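Alpha-amylase (Eisenia fetida, PDB 6M4K) probably hydrolyses internal alpha-1,4-glucosidic linkages of starch-like polysaccharides, as a calcium-containing alpha-amylase of glycoside hydrolase family 13. Local coordinates at residues T57-P62 with N359-P364. Sequence-based numbering, arbitrary orientation.
Sequences TDPPYP and NDWVGP
Pro59 lies over one face of the Trp361 indole, its CB 3.7 Å from the centroid of the six-membered ring and 14° off the ring normal, a CH-pi contact. Pro59 CG is 3.8 Å from Trp361 CD2, so the CB-CG edge of the pyrrolidine lies over the CD2-CE3 bond. A cis peptide bond precedes Pro59, and the bend of 57-62 leaves a shallow proline-lined hollow that receives the benzo side of the indole. Pro60 closes its outer end, with CD 3.8 Å from Trp361 CZ3, while Pro60 O meets the ring edge near its plane. Trp361 CG, set between backbone N and carbonyl carbon (chi1 57°), lays the indole back against both prolines. Val362 CG2 lies over the centre of the opposite face. Nearer the backbone, Pro62 CB is the bump beside the indole stem, 4.2 Å from Trp361 CB and 3.1 Å from Trp361 O, and Gly363 passes Tyr61 O where a side chain would clash. An alanine in place of Trp361 would probably leave the hollow unfilled and cost the CH-pi contact. The loops, which follow the second and eighth TIM-barrel strands, share no direct hydrogen bond within 57-62 and 359-364; a water 2.8 Å from Gly363 N accepts its N-H and is placed to donate to Pro60 O. Packing and water thus join these segments, while the next residue, Trp63, hydrogen-bonds directly to Trp361 and Asp360.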
ATOM      1  N   THR A  57     -23.274   7.501 -10.473  1.00 14.86           N
ATOM      2  CA  THR A  57     -24.398   6.586 -10.334  1.00 15.23           C
ATOM      3  C   THR A  57     -24.550   5.634 -11.511  1.00 16.85           C
ATOM      4  O   THR A  57     -25.298   4.652 -11.398  1.00 16.44           O
ATOM      5  CB  THR A  57     -25.706   7.355 -10.083  1.00 16.36           C
ATOM      6  OG1 THR A  57     -25.894   8.339 -11.103  1.00 17.62           O
ATOM      7  CG2 THR A  57     -25.665   8.061  -8.741  1.00 19.51           C
ATOM      8  N   ASP A  58     -23.864   5.881 -12.624  1.00 15.93           N
ATOM      9  CA  ASP A  58     -23.764   4.903 -13.699  1.00 15.99           C
ATOM     10  C   ASP A  58     -22.281   4.639 -13.976  1.00 15.13           C
ATOM     11  O   ASP A  58     -21.620   5.473 -14.589  1.00 17.31           O
ATOM     12  CB  ASP A  58     -24.436   5.427 -14.972  1.00 16.98           C
ATOM     13  CG  ASP A  58     -24.395   4.419 -16.097  1.00 18.64           C
ATOM     14  OD1 ASP A  58     -24.174   3.231 -15.803  1.00 19.37           O
ATOM     15  OD2 ASP A  58     -24.597   4.808 -17.271  1.00 22.49           O
ATOM     16  N   PRO A  59     -21.746   3.497 -13.527  1.00 14.93           N
ATOM     17  CA  PRO A  59     -22.399   2.435 -12.755  1.00 14.88           C
ATOM     18  C   PRO A  59     -22.596   2.875 -11.296  1.00 15.30           C
ATOM     19  O   PRO A  59     -22.109   3.944 -10.909  1.00 14.99           O
ATOM     20  CB  PRO A  59     -21.402   1.281 -12.864  1.00 16.26           C
ATOM     21  CG  PRO A  59     -20.062   1.974 -12.889  1.00 15.25           C
ATOM     22  CD  PRO A  59     -20.292   3.256 -13.670  1.00 15.74           C
ATOM     23  N   PRO A  60     -23.326   2.106 -10.488  1.00 14.06           N
ATOM     24  CA  PRO A  60     -23.729   2.626  -9.174  1.00 14.25           C
ATOM     25  C   PRO A  60     -22.602   2.606  -8.150  1.00 13.34           C
ATOM     26  O   PRO A  60     -22.259   1.562  -7.587  1.00 13.98           O
ATOM     27  CB  PRO A  60     -24.902   1.712  -8.778  1.00 14.27           C
ATOM     28  CG  PRO A  60     -24.714   0.484  -9.562  1.00 15.80           C
ATOM     29  CD  PRO A  60     -24.097   0.900 -10.858  1.00 15.27           C
ATOM     30  N   TYR A  61     -22.069   3.800  -7.866  1.00 14.50           N
ATOM     31  CA  TYR A  61     -21.139   4.086  -6.770  1.00 13.43           C
ATOM     32  C   TYR A  61     -19.861   3.255  -6.849  1.00 12.96           C
ATOM     33  O   TYR A  61     -19.530   2.527  -5.911  1.00 13.65           O
ATOM     34  CB  TYR A  61     -21.859   3.932  -5.432  1.00 14.21           C
ATOM     35  CG  TYR A  61     -23.187   4.674  -5.433  1.00 14.43           C
ATOM     36  CD1 TYR A  61     -23.221   6.055  -5.302  1.00 16.99           C
ATOM     37  CD2 TYR A  61     -24.401   4.001  -5.597  1.00 15.17           C
ATOM     38  CE1 TYR A  61     -24.421   6.755  -5.301  1.00 17.05           C
ATOM     39  CE2 TYR A  61     -25.615   4.693  -5.598  1.00 17.23           C
ATOM     40  CZ  TYR A  61     -25.611   6.063  -5.450  1.00 15.94           C
ATOM     41  OH  TYR A  61     -26.803   6.771  -5.453  1.00 18.28           O
ATOM     42  N   PRO A  62     -19.129   3.339  -7.956  1.00 13.32           N
ATOM     43  CA  PRO A  62     -17.883   2.575  -8.088  1.00 13.72           C
ATOM     44  C   PRO A  62     -16.803   3.093  -7.139  1.00 12.67           C
ATOM     45  O   PRO A  62     -16.839   4.237  -6.683  1.00 13.38           O
ATOM     46  CB  PRO A  62     -17.489   2.838  -9.545  1.00 14.47           C
ATOM     47  CG  PRO A  62     -17.998   4.226  -9.805  1.00 13.76           C
ATOM     48  CD  PRO A  62     -19.318   4.294  -9.059  1.00 14.25           C
ATOM     49  N   ASN A 359     -16.323  -6.549 -13.799  1.00 13.91           N
ATOM     50  CA  ASN A 359     -16.912  -5.996 -12.592  1.00 13.89           C
ATOM     51  C   ASN A 359     -15.875  -5.278 -11.745  1.00 14.84           C
ATOM     52  O   ASN A 359     -16.064  -5.122 -10.534  1.00 14.93           O
ATOM     53  CB  ASN A 359     -17.624  -7.090 -11.804  1.00 14.38           C
ATOM     54  CG  ASN A 359     -18.681  -7.797 -12.626  1.00 14.30           C
ATOM     55  OD1 ASN A 359     -19.175  -7.265 -13.622  1.00 15.93           O
ATOM     56  ND2 ASN A 359     -19.013  -9.007 -12.218  1.00 13.48           N
ATOM     57  N   ASP A 360     -14.791  -4.814 -12.379  1.00 14.94           N
ATOM     58  CA  ASP A 360     -13.709  -4.172 -11.645  1.00 14.98           C
ATOM     59  C   ASP A 360     -14.085  -2.805 -11.116  1.00 17.45           C
ATOM     60  O   ASP A 360     -13.273  -2.193 -10.411  1.00 20.59           O
ATOM     61  CB  ASP A 360     -12.416  -4.110 -12.478  1.00 17.26           C
ATOM     62  CG  ASP A 360     -12.553  -3.311 -13.768  1.00 18.22           C
ATOM     63  OD1 ASP A 360     -13.611  -2.701 -14.026  1.00 19.40           O
ATOM     64  OD2 ASP A 360     -11.562  -3.286 -14.547  1.00 21.76           O
ATOM     65  N   TRP A 361     -15.285  -2.320 -11.419  1.00 14.05           N
ATOM     66  CA  TRP A 361     -15.775  -1.035 -10.948  1.00 14.76           C
ATOM     67  C   TRP A 361     -16.453  -1.126  -9.592  1.00 14.45           C
ATOM     68  O   TRP A 361     -16.636  -0.095  -8.937  1.00 14.27           O
ATOM     69  CB  TRP A 361     -16.780  -0.473 -11.963  1.00 15.71           C
ATOM     70  CG  TRP A 361     -17.947  -1.406 -12.240  1.00 14.07           C
ATOM     71  CD1 TRP A 361     -18.030  -2.360 -13.219  1.00 14.79           C
ATOM     72  CD2 TRP A 361     -19.185  -1.464 -11.518  1.00 15.19           C
ATOM     73  NE1 TRP A 361     -19.252  -3.008 -13.149  1.00 14.88           N
ATOM     74  CE2 TRP A 361     -19.977  -2.473 -12.116  1.00 14.39           C
ATOM     75  CE3 TRP A 361     -19.703  -0.758 -10.425  1.00 14.67           C
ATOM     76  CZ2 TRP A 361     -21.258  -2.794 -11.648  1.00 15.26           C
ATOM     77  CZ3 TRP A 361     -20.985  -1.078  -9.965  1.00 16.05           C
ATOM     78  CH2 TRP A 361     -21.744  -2.083 -10.585  1.00 16.68           C
ATOM     79  N   VAL A 362     -16.820  -2.333  -9.157  1.00 12.91           N
ATOM     80  CA  VAL A 362     -17.718  -2.473  -8.020  1.00 15.31           C
ATOM     81  C   VAL A 362     -17.086  -1.856  -6.781  1.00 13.66           C
ATOM     82  O   VAL A 362     -15.913  -2.104  -6.470  1.00 13.64           O
ATOM     83  CB  VAL A 362     -18.092  -3.949  -7.824  1.00 13.84           C
ATOM     84  CG1 VAL A 362     -18.831  -4.144  -6.512  1.00 15.56           C
ATOM     85  CG2 VAL A 362     -18.956  -4.440  -9.004  1.00 15.30           C
ATOM     86  N   GLY A 363     -17.861  -1.026  -6.088  1.00 13.66           N
ATOM     87  CA  GLY A 363     -17.434  -0.376  -4.873  1.00 14.54           C
ATOM     88  C   GLY A 363     -17.502  -1.271  -3.654  1.00 15.10           C
ATOM     89  O   GLY A 363     -17.772  -2.476  -3.738  1.00 14.95           O
ATOM     90  N   PRO A 364     -17.248  -0.694  -2.486  1.00 13.71           N
ATOM     91  CA  PRO A 364     -17.181  -1.475  -1.258  1.00 13.53           C
ATOM     92  C   PRO A 364     -18.533  -2.052  -0.879  1.00 14.72           C
ATOM     93  O   PRO A 364     -19.571  -1.665  -1.444  1.00 14.75           O
ATOM     94  CB  PRO A 364     -16.728  -0.433  -0.219  1.00 14.45           C
ATOM     95  CG  PRO A 364     -17.208   0.848  -0.760  1.00 15.24           C
ATOM     96  CD  PRO A 364     -17.027   0.737  -2.236  1.00 14.57           C
TER
HETATM   97  O   HOH W   1     -20.617  -0.432  -6.341  1.00 16.24           O
HETATM   98  O   HOH W   2     -20.343   0.171  -3.461  1.00 16.68           O